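Long-range contacts in iron transport multicopper oxidase FET3 (Saccharomyces cerevisiae, PDB 1ZPU), which oxidises Fe(2+) to Fe(3+) with four bound coppers, reducing oxygen to water, so that iron can enter the cell through the permease FTR1: residues 185-191 and 236-242; 316-322 and 381-387; 332-336 and 471-475. One frame throughout, in Å; residues are numbered along the deposited sequence.

Contact 1. Residues 185-191 and 236-242; sequences DTTYLLR and YTVLVHT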
loop_
_atom_site.group_PDB
_atom_site.type_symbol
_atom_site.label_atom_id
_atom_site.label_comp_id
_atom_site.label_asym_id
_atom_site.label_seq_id
_atom_site.Cartn_x
_atom_site.Cartn_y
_atom_site.Cartn_z
ATOM N N ASP A 185 -27.705 5.942 19.853
ATOM C CA ASP A 185 -28.494 6.351 18.684
ATOM C C ASP A 185 -27.761 7.377 17.819
ATOM O O ASP A 185 -28.251 8.469 17.558
ATOM C CB ASP A 185 -29.873 6.883 19.117
ATOM C CG ASP A 185 -30.772 7.214 17.933
ATOM O OD1 ASP A 185 -30.770 6.432 16.953
ATOM O OD2 ASP A 185 -31.469 8.257 17.968
ATOM N N THR A 186 -26.568 7.019 17.384
ATOM C CA THR A 186 -25.741 7.925 16.599
ATOM C C THR A 186 -25.100 7.161 15.447
ATOM O O THR A 186 -24.667 6.020 15.605
ATOM C CB THR A 186 -24.684 8.634 17.483
ATOM O OG1 THR A 186 -25.343 9.335 18.545
ATOM C CG2 THR A 186 -23.865 9.621 16.684
ATOM N N THR A 187 -25.085 7.781 14.278
ATOM C CA THR A 187 -24.429 7.200 13.125
ATOM C C THR A 187 -23.009 7.741 13.054
ATOM O O THR A 187 -22.801 8.954 12.935
ATOM C CB THR A 187 -25.171 7.526 11.811
ATOM O OG1 THR A 187 -26.474 6.927 11.827
ATOM C CG2 THR A 187 -24.395 7.003 10.603
ATOM N N TYR A 188 -22.036 6.837 13.134
ATOM C CA TYR A 188 -20.623 7.194 13.032
ATOM C C TYR A 188 -20.075 6.804 11.681
ATOM O O TYR A 188 -20.337 5.699 11.192
ATOM C CB TYR A 188 -19.815 6.496 14.120
ATOM C CG TYR A 188 -20.010 7.084 15.486
ATOM C CD1 TYR A 188 -21.105 6.718 16.276
ATOM C CD2 TYR A 188 -19.107 8.017 15.999
ATOM C CE1 TYR A 188 -21.284 7.270 17.553
ATOM C CE2 TYR A 188 -19.279 8.575 17.260
ATOM C CZ TYR A 188 -20.363 8.199 18.031
ATOM O OH TYR A 188 -20.533 8.745 19.278
ATOM N N LEU A 189 -19.322 7.710 11.067
ATOM C CA LEU A 189 -18.503 7.344 9.913
ATOM C C LEU A 189 -17.143 6.845 10.431
ATOM O O LEU A 189 -16.356 7.595 11.019
ATOM C CB LEU A 189 -18.351 8.513 8.938
ATOM C CG LEU A 189 -17.713 8.194 7.581
ATOM C CD1 LEU A 189 -18.705 7.540 6.649
ATOM C CD2 LEU A 189 -17.138 9.434 6.933
ATOM N N LEU A 190 -16.895 5.560 10.230
ATOM C CA LEU A 190 -15.722 4.924 10.766
ATOM C C LEU A 190 -14.792 4.560 9.610
ATOM O O LEU A 190 -15.132 3.715 8.777
ATOM C CB LEU A 190 -16.165 3.684 11.552
ATOM C CG LEU A 190 -15.258 3.046 12.598
ATOM C CD1 LEU A 190 -15.986 1.903 13.261
ATOM C CD2 LEU A 190 -13.999 2.541 11.973
ATOM N N ARG A 191 -13.631 5.207 9.563
ATOM C CA ARG A 191 -12.614 4.903 8.553
ATOM C C ARG A 191 -11.664 3.849 9.074
ATOM O O ARG A 191 -10.846 4.119 9.949
ATOM C CB ARG A 191 -11.802 6.146 8.189
ATOM C CG ARG A 191 -12.594 7.354 7.776
ATOM C CD ARG A 191 -11.716 8.574 7.873
ATOM N NE ARG A 191 -12.498 9.781 8.085
ATOM C CZ ARG A 191 -12.999 10.507 7.091
ATOM N NH1 ARG A 191 -12.767 10.154 5.819
ATOM N NH2 ARG A 191 -13.722 11.591 7.362
ATOM N N TYR A 236 -11.342 0.516 4.313
ATOM C CA TYR A 236 -12.795 0.411 4.236
ATOM C C TYR A 236 -13.335 1.506 5.108
ATOM O O TYR A 236 -12.969 1.602 6.268
ATOM C CB TYR A 236 -13.336 -0.950 4.710
ATOM C CG TYR A 236 -13.067 -2.120 3.792
ATOM C CD1 TYR A 236 -14.100 -2.770 3.112
ATOM C CD2 TYR A 236 -11.765 -2.588 3.610
ATOM C CE1 TYR A 236 -13.818 -3.859 2.253
ATOM C CE2 TYR A 236 -11.475 -3.655 2.778
ATOM C CZ TYR A 236 -12.489 -4.286 2.102
ATOM O OH TYR A 236 -12.121 -5.332 1.296
ATOM N N THR A 237 -14.178 2.354 4.537
ATOM C CA THR A 237 -14.949 3.318 5.314
ATOM C C THR A 237 -16.370 2.784 5.491
ATOM O O THR A 237 -17.010 2.315 4.544
ATOM C CB THR A 237 -14.982 4.705 4.657
ATOM O OG1 THR A 237 -13.644 5.158 4.420
ATOM C CG2 THR A 237 -15.700 5.697 5.555
ATOM N N VAL A 238 -16.856 2.886 6.719
ATOM C CA VAL A 238 -17.990 2.113 7.171
ATOM C C VAL A 238 -18.886 2.991 8.045
ATOM O O VAL A 238 -18.398 3.766 8.888
ATOM C CB VAL A 238 -17.442 0.868 7.938
ATOM C CG1 VAL A 238 -18.204 0.576 9.198
ATOM C CG2 VAL A 238 -17.361 -0.346 7.020
ATOM N N LEU A 239 -20.192 2.901 7.814
ATOM C CA LEU A 239 -21.174 3.515 8.689
ATOM C C LEU A 239 -21.519 2.535 9.806
ATOM O O LEU A 239 -21.705 1.345 9.550
ATOM C CB LEU A 239 -22.448 3.860 7.899
ATOM C CG LEU A 239 -22.495 5.016 6.894
ATOM C CD1 LEU A 239 -23.706 4.878 6.005
ATOM C CD2 LEU A 239 -22.522 6.359 7.590
ATOM N N VAL A 240 -21.598 3.042 11.036
ATOM C CA VAL A 240 -21.986 2.247 12.198
ATOM C C VAL A 240 -23.010 3.038 12.988
ATOM O O VAL A 240 -22.747 4.180 13.375
ATOM C CB VAL A 240 -20.770 1.918 13.099
ATOM C CG1 VAL A 240 -21.213 1.320 14.416
ATOM C CG2 VAL A 240 -19.825 0.956 12.391
ATOM N N HIS A 241 -24.181 2.448 13.209
ATOM C CA HIS A 241 -25.206 3.116 13.991
ATOM C C HIS A 241 -25.317 2.471 15.368
ATOM O O HIS A 241 -25.525 1.253 15.488
ATOM C CB HIS A 241 -26.556 3.142 13.259
ATOM C CG HIS A 241 -27.568 4.069 13.882
ATOM N ND1 HIS A 241 -27.430 5.443 13.880
ATOM C CD2 HIS A 241 -28.743 3.815 14.509
ATOM C CE1 HIS A 241 -28.465 5.993 14.490
ATOM N NE2 HIS A 241 -29.281 5.028 14.874
ATOM N N THR A 242 -25.176 3.305 16.396
ATOM C CA THR A 242 -25.144 2.855 17.781
ATOM C C THR A 242 -26.549 2.593 18.334
ATOM O O THR A 242 -27.531 3.152 17.842
ATOM C CB THR A 242 -24.366 3.863 18.672
ATOM O OG1 THR A 242 -25.039 5.122 18.684
ATOM C CG2 THR A 242 -22.942 4.070 18.143
#
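His241 bridges Asp185 and Thr187 across this strand pair, using both nitrogens of its ring. With CG swung opposite the main-chain N (chi1 -168°), the imidazole leans across to the neighbouring strand. NE2 donates to Asp185 OD1 at 2.9 Å in a bent bond that meets the oxygen on its anti side, and the carboxylate stands almost perpendicular to the ring (88°). ND1 is hydrogen-bonded to Thr187 OG1 at 2.7 Å, so two anchors hold the ring against turning.

The second polar group is Thr242. A chi1 of 63° sets OG1 between its own N and carbonyl carbon, where it accepts from Thr186 N at 2.8 Å and also bonds to Gln183 O, while CG2 reaches Tyr188 CE1 at 3.7 Å. A valine in its place would probably leave Thr186 N without its acceptor and Gln183 O without this hydroxyl.

The backbones form an antiparallel ladder in the second cupredoxin domain, where strand 187-194 lies between strands 133-142 and 235-241. Tyr188 with Val240 and Leu190 with Val238 are hydrogen-bonded pairs; Tyr188 N to Val240 O measures 2.8 Å. Between and beyond them lie the non-hydrogen-bonded pairs of Thr187, Leu189 and Arg191 with His241, Leu239 and Thr237.

Apolar contacts form on both faces. On the face of Thr187 and Leu189, Leu239 CD2 approaches Thr187 CG2 at 3.6 Å and Leu189 CD1 touches Thr237 CG2 at 3.7 Å. On the other, Leu190 CD1 rests against Val240 CG2 at 4.0 Å, and the Tyr188 ring meets Trp180 edge-to-face. The guanidinium of Arg191, with Leu189 CD2 above one face toward its rim, forms a salt bridge with Glu134, and the Arg191 side chain touches a glycan sugar.

Contact 2. Residues 316-322 and 381-387; sequences HVITVDV and EIVLNNQ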
loop_
_atom_site.group_PDB
_atom_site.type_symbol
_atom_site.label_atom_id
_atom_site.label_comp_id
_atom_site.label_asym_id
_atom_site.label_seq_id
_atom_site.Cartn_x
_atom_site.Cartn_y
_atom_site.Cartn_z
ATOM N N HIS A 316 -3.114 -3.325 -24.273
ATOM C CA HIS A 316 -1.844 -3.733 -23.731
ATOM C C HIS A 316 -2.117 -4.717 -22.599
ATOM O O HIS A 316 -2.735 -4.353 -21.594
ATOM C CB HIS A 316 -1.118 -2.492 -23.198
ATOM C CG HIS A 316 0.342 -2.692 -22.948
ATOM N ND1 HIS A 316 0.925 -3.939 -22.859
ATOM C CD2 HIS A 316 1.334 -1.800 -22.729
ATOM C CE1 HIS A 316 2.216 -3.805 -22.615
ATOM N NE2 HIS A 316 2.489 -2.516 -22.527
ATOM N N VAL A 317 -1.676 -5.964 -22.767
ATOM C CA VAL A 317 -1.810 -6.975 -21.708
ATOM C C VAL A 317 -0.459 -7.293 -21.086
ATOM O O VAL A 317 0.481 -7.684 -21.776
ATOM C CB VAL A 317 -2.495 -8.273 -22.201
ATOM C CG1 VAL A 317 -2.619 -9.286 -21.062
ATOM C CG2 VAL A 317 -3.861 -7.962 -22.769
ATOM N N ILE A 318 -0.372 -7.101 -19.778
ATOM C CA ILE A 318 0.804 -7.485 -19.004
ATOM C C ILE A 318 0.468 -8.750 -18.192
ATOM O O ILE A 318 -0.402 -8.715 -17.322
ATOM C CB ILE A 318 1.246 -6.324 -18.062
ATOM C CG1 ILE A 318 1.510 -5.055 -18.873
ATOM C CG2 ILE A 318 2.465 -6.711 -17.240
ATOM C CD1 ILE A 318 1.593 -3.792 -18.056
ATOM N N THR A 319 1.134 -9.864 -18.489
ATOM C CA THR A 319 0.933 -11.097 -17.734
ATOM C C THR A 319 2.151 -11.392 -16.866
ATOM O O THR A 319 3.256 -11.560 -17.362
ATOM C CB THR A 319 0.604 -12.306 -18.647
ATOM O OG1 THR A 319 -0.603 -12.040 -19.365
ATOM C CG2 THR A 319 0.405 -13.579 -17.833
ATOM N N VAL A 320 1.946 -11.442 -15.559
ATOM C CA VAL A 320 3.040 -11.730 -14.649
ATOM C C VAL A 320 2.724 -12.896 -13.720
ATOM O O VAL A 320 1.629 -12.986 -13.162
ATOM C CB VAL A 320 3.467 -10.478 -13.831
ATOM C CG1 VAL A 320 3.998 -9.393 -14.753
ATOM C CG2 VAL A 320 2.318 -9.947 -13.005
ATOM N N ASP A 321 3.694 -13.793 -13.573
ATOM C CA ASP A 321 3.596 -14.887 -12.605
ATOM C C ASP A 321 4.383 -14.516 -11.358
ATOM O O ASP A 321 5.491 -13.987 -11.454
ATOM C CB ASP A 321 4.093 -16.209 -13.195
ATOM C CG ASP A 321 3.199 -16.725 -14.328
ATOM O OD1 ASP A 321 2.185 -16.068 -14.664
ATOM O OD2 ASP A 321 3.509 -17.793 -14.897
ATOM N N VAL A 322 3.793 -14.777 -10.196
ATOM C CA VAL A 322 4.401 -14.450 -8.921
ATOM C C VAL A 322 4.926 -15.713 -8.249
ATOM O O VAL A 322 4.167 -16.637 -7.975
ATOM C CB VAL A 322 3.389 -13.784 -7.983
ATOM C CG1 VAL A 322 3.999 -13.565 -6.615
ATOM C CG2 VAL A 322 2.898 -12.471 -8.573
ATOM N N GLU A 381 -4.318 -3.972 -19.236
ATOM C CA GLU A 381 -4.786 -5.073 -18.420
ATOM C C GLU A 381 -3.589 -5.781 -17.796
ATOM O O GLU A 381 -2.647 -6.171 -18.495
ATOM C CB GLU A 381 -5.620 -6.034 -19.268
ATOM C CG GLU A 381 -5.859 -7.406 -18.666
ATOM C CD GLU A 381 -6.803 -8.256 -19.509
ATOM O OE1 GLU A 381 -8.015 -7.939 -19.555
ATOM O OE2 GLU A 381 -6.342 -9.249 -20.125
ATOM N N ILE A 382 -3.627 -5.926 -16.473
ATOM C CA ILE A 382 -2.615 -6.683 -15.746
ATOM C C ILE A 382 -3.197 -8.035 -15.357
ATOM O O ILE A 382 -4.205 -8.124 -14.668
ATOM C CB ILE A 382 -2.093 -5.921 -14.498
ATOM C CG1 ILE A 382 -1.239 -4.736 -14.928
ATOM C CG2 ILE A 382 -1.247 -6.820 -13.620
ATOM C CD1 ILE A 382 -1.018 -3.707 -13.838
ATOM N N VAL A 383 -2.561 -9.089 -15.832
ATOM C CA VAL A 383 -2.919 -10.443 -15.452
ATOM C C VAL A 383 -1.868 -10.937 -14.468
ATOM O O VAL A 383 -0.683 -11.016 -14.792
ATOM C CB VAL A 383 -2.984 -11.401 -16.676
ATOM C CG1 VAL A 383 -3.367 -12.810 -16.236
ATOM C CG2 VAL A 383 -3.964 -10.882 -17.722
ATOM N N LEU A 384 -2.307 -11.260 -13.261
ATOM C CA LEU A 384 -1.400 -11.716 -12.240
ATOM C C LEU A 384 -1.737 -13.147 -11.846
ATOM O O LEU A 384 -2.851 -13.430 -11.407
ATOM C CB LEU A 384 -1.438 -10.761 -11.043
ATOM C CG LEU A 384 -0.433 -10.987 -9.909
ATOM C CD1 LEU A 384 0.101 -9.673 -9.416
ATOM C CD2 LEU A 384 -1.038 -11.764 -8.771
ATOM N N ASN A 385 -0.765 -14.038 -12.026
ATOM C CA ASN A 385 -0.894 -15.452 -11.681
ATOM C C ASN A 385 -0.018 -15.835 -10.475
ATOM O O ASN A 385 1.207 -15.937 -10.595
ATOM C CB ASN A 385 -0.515 -16.321 -12.880
ATOM C CG ASN A 385 -1.337 -16.013 -14.108
ATOM O OD1 ASN A 385 -2.566 -15.992 -14.056
ATOM N ND2 ASN A 385 -0.665 -15.781 -15.228
ATOM N N ASN A 386 -0.646 -16.044 -9.318
ATOM C CA ASN A 386 0.074 -16.461 -8.115
ATOM C C ASN A 386 0.518 -17.912 -8.173
ATOM O O ASN A 386 -0.304 -18.829 -8.177
ATOM C CB ASN A 386 -0.758 -16.241 -6.851
ATOM C CG ASN A 386 0.075 -16.342 -5.578
ATOM O OD1 ASN A 386 1.296 -16.226 -5.616
ATOM N ND2 ASN A 386 -0.586 -16.563 -4.447
ATOM N N GLN A 387 1.828 -18.112 -8.220
ATOM C CA GLN A 387 2.411 -19.449 -8.215
ATOM C C GLN A 387 2.859 -19.800 -6.795
ATOM O O GLN A 387 3.346 -20.902 -6.534
ATOM C CB GLN A 387 3.613 -19.482 -9.147
ATOM C CG GLN A 387 3.628 -20.640 -10.107
ATOM C CD GLN A 387 2.873 -20.333 -11.378
ATOM O OE1 GLN A 387 2.741 -19.173 -11.770
ATOM N NE2 GLN A 387 2.363 -21.375 -12.029
#
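Val317 to Val322 pair with Glu381 to Asn386 as parallel neighbours inside the six-stranded sheet of the third cupredoxin domain, a Greek-key beta-sandwich. Their backbone bonds form an unbroken ladder from Glu381 N on His316 O to Gln387 N on Val322 O, the latter at 2.8 Å. On the face bearing Ile318, Val320 and Val322 the packing is largely hydrocarbon: Val322 CG2 sits among the branches of Leu384, 3.9 Å from its CG. Phe394, on strand 392-396 of the other sheet, meets both residues, which places this face in the interior of the sandwich. The opposite face is more polar. Val317 CG1 still touches Val383 CG2 at 3.9 Å, but Glu381 runs out alongside Val317 to a salt bridge with Arg450. Farther along, Asn385 ND2 donates to Asp321 OD1 at 2.9 Å, nearly straight (162°); the oxygen lies in the amide plane, while the carboxylate itself is turned 69° from that plane. Because Asn385 OD1 accepts from Phe421 N, the amide is gripped at both ends and its flip is fixed: the NH2 faces the carboxylate, whose negative charge would probably strengthen the bond.

Contact 3. Residues 332-336 and 471-475; sequences NYAFF and QGLGL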
loop_
_atom_site.group_PDB
_atom_site.type_symbol
_atom_site.label_atom_id
_atom_site.label_comp_id
_atom_site.label_asym_id
_atom_site.label_seq_id
_atom_site.Cartn_x
_atom_site.Cartn_y
_atom_site.Cartn_z
ATOM N N ASN A 332 16.501 -15.904 -0.564
ATOM C CA ASN A 332 15.225 -16.082 -1.236
ATOM C C ASN A 332 14.605 -14.761 -1.714
ATOM O O ASN A 332 14.302 -13.880 -0.908
ATOM C CB ASN A 332 14.271 -16.837 -0.316
ATOM C CG ASN A 332 13.013 -17.275 -1.018
ATOM O OD1 ASN A 332 11.950 -16.669 -0.851
ATOM N ND2 ASN A 332 13.119 -18.330 -1.811
ATOM N N TYR A 333 14.420 -14.646 -3.027
ATOM C CA TYR A 333 13.857 -13.453 -3.647
ATOM C C TYR A 333 12.431 -13.672 -4.156
ATOM O O TYR A 333 11.963 -14.817 -4.265
ATOM C CB TYR A 333 14.753 -12.997 -4.795
ATOM C CG TYR A 333 16.076 -12.415 -4.345
ATOM C CD1 TYR A 333 17.237 -13.182 -4.350
ATOM C CD2 TYR A 333 16.164 -11.096 -3.908
ATOM C CE1 TYR A 333 18.456 -12.651 -3.950
ATOM C CE2 TYR A 333 17.368 -10.557 -3.498
ATOM C CZ TYR A 333 18.517 -11.336 -3.519
ATOM O OH TYR A 333 19.720 -10.796 -3.101
ATOM N N ALA A 334 11.745 -12.571 -4.461
ATOM C CA ALA A 334 10.416 -12.617 -5.060
ATOM C C ALA A 334 10.474 -12.186 -6.521
ATOM O O ALA A 334 11.226 -11.276 -6.878
ATOM C CB ALA A 334 9.489 -11.741 -4.302
ATOM N N PHE A 335 9.675 -12.837 -7.362
ATOM C CA PHE A 335 9.761 -12.632 -8.802
ATOM C C PHE A 335 8.431 -12.283 -9.470
ATOM O O PHE A 335 7.399 -12.878 -9.175
ATOM C CB PHE A 335 10.334 -13.880 -9.476
ATOM C CG PHE A 335 11.737 -14.204 -9.072
ATOM C CD1 PHE A 335 12.000 -14.922 -7.905
ATOM C CD2 PHE A 335 12.805 -13.824 -9.873
ATOM C CE1 PHE A 335 13.302 -15.235 -7.536
ATOM C CE2 PHE A 335 14.110 -14.141 -9.506
ATOM C CZ PHE A 335 14.352 -14.845 -8.338
ATOM N N PHE A 336 8.473 -11.302 -10.365
ATOM C CA PHE A 336 7.445 -11.151 -11.379
ATOM C C PHE A 336 8.036 -11.785 -12.636
ATOM O O PHE A 336 9.078 -11.338 -13.123
ATOM C CB PHE A 336 7.092 -9.675 -11.622
ATOM C CG PHE A 336 5.972 -9.139 -10.740
ATOM C CD1 PHE A 336 6.049 -7.851 -10.211
ATOM C CD2 PHE A 336 4.840 -9.909 -10.454
ATOM C CE1 PHE A 336 5.028 -7.336 -9.408
ATOM C CE2 PHE A 336 3.804 -9.407 -9.650
ATOM C CZ PHE A 336 3.898 -8.118 -9.126
ATOM N N GLN A 471 12.022 -8.304 -0.999
ATOM C CA GLN A 471 12.394 -9.434 -1.841
ATOM C C GLN A 471 12.321 -9.101 -3.333
ATOM O O GLN A 471 12.648 -9.934 -4.174
ATOM C CB GLN A 471 11.503 -10.618 -1.519
ATOM C CG GLN A 471 11.828 -11.325 -0.228
ATOM C CD GLN A 471 10.926 -12.521 -0.018
ATOM O OE1 GLN A 471 9.830 -12.396 0.544
ATOM N NE2 GLN A 471 11.367 -13.690 -0.487
ATOM N N GLY A 472 11.876 -7.885 -3.651
ATOM C CA GLY A 472 11.788 -7.392 -5.033
ATOM C C GLY A 472 10.525 -7.680 -5.847
ATOM O O GLY A 472 10.600 -7.739 -7.073
ATOM N N LEU A 473 9.368 -7.831 -5.189
ATOM C CA LEU A 473 8.115 -8.135 -5.881
ATOM C C LEU A 473 7.502 -6.856 -6.405
ATOM O O LEU A 473 6.500 -6.383 -5.867
ATOM C CB LEU A 473 7.108 -8.795 -4.941
ATOM C CG LEU A 473 6.377 -10.056 -5.427
ATOM C CD1 LEU A 473 5.123 -10.337 -4.611
ATOM C CD2 LEU A 473 6.064 -10.066 -6.924
ATOM N N GLY A 474 8.095 -6.294 -7.452
ATOM C CA GLY A 474 7.594 -5.056 -8.036
ATOM C C GLY A 474 8.001 -4.846 -9.474
ATOM O O GLY A 474 8.999 -5.401 -9.934
ATOM N N LEU A 475 7.214 -4.046 -10.182
ATOM C CA LEU A 475 7.500 -3.683 -11.566
ATOM C C LEU A 475 7.117 -2.232 -11.824
ATOM O O LEU A 475 6.321 -1.658 -11.079
ATOM C CB LEU A 475 6.797 -4.614 -12.551
ATOM C CG LEU A 475 5.286 -4.775 -12.543
ATOM C CD1 LEU A 475 4.627 -3.597 -13.201
ATOM C CD2 LEU A 475 4.978 -6.019 -13.325
#
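Opposite its carbonyl carbon (chi1 -75°), CG of Gln471 leads into an extended chain that carries NE2 to Asn332 O. The bond, 3.0 Å long, comes from above the carbonyl plane rather than along a lone pair, and Asn332 OD1 lies 3.1 Å from the same NE2. At the other end of the contact, chi1 of Phe336 (-90°) carries the ring to Leu473 and chi2 (140°) turns a face to it; Leu473 CD2 stands 3.5 Å from the ring centroid, almost on the normal: a CH-pi contact over one face. Gly474 meets the ring at its edge, and Leu475 CD2 approaches CD1 of Phe336 at 3.8 Å. Between these ends Ala334 CB packs against Gln471 CB at 3.6 Å and Leu473 CG at 3.7 Å.

The contact joins the two sheets of the third cupredoxin domain, for 332-336 is an outermost strand of one, while 471-475 leads from helix 466-470 into strand 474-479 of the other. Gly472 ends the helix in a Schellman motif with positive phi, and Leu473 centres an inverse gamma turn. That turn brings Leu473 beside the type 1 copper, its side chain about 4 Å from the metal at the nearest atoms and touching the ligands Cys463 and His392. Leucine here probably occupies the axial position filled by methionine in many blue copper sites, and the Phe336 ring backs its CD2 branch.

From the N terminus, contact 1 comes first: it closes the loop from 185-191 to 236-242 within the second cupredoxin domain, before either other contact opens. The remaining two lie in the third domain, and they cross. Segment 316-322 opens contact 2, then 332-336 opens contact 3; 381-387 closes the former and 471-475 the latter. Contact 2 joins neighbouring strands within one sheet, whereas contact 3 ties that sheet's edge to the copper-bearing sheet. The two meet mainly at Phe336, whose CE2 lies 3.4 Å from Val322 CG2. Contact 1 stands apart, its centre 37 Å from that of contact 2 and 38 Å from that of contact 3.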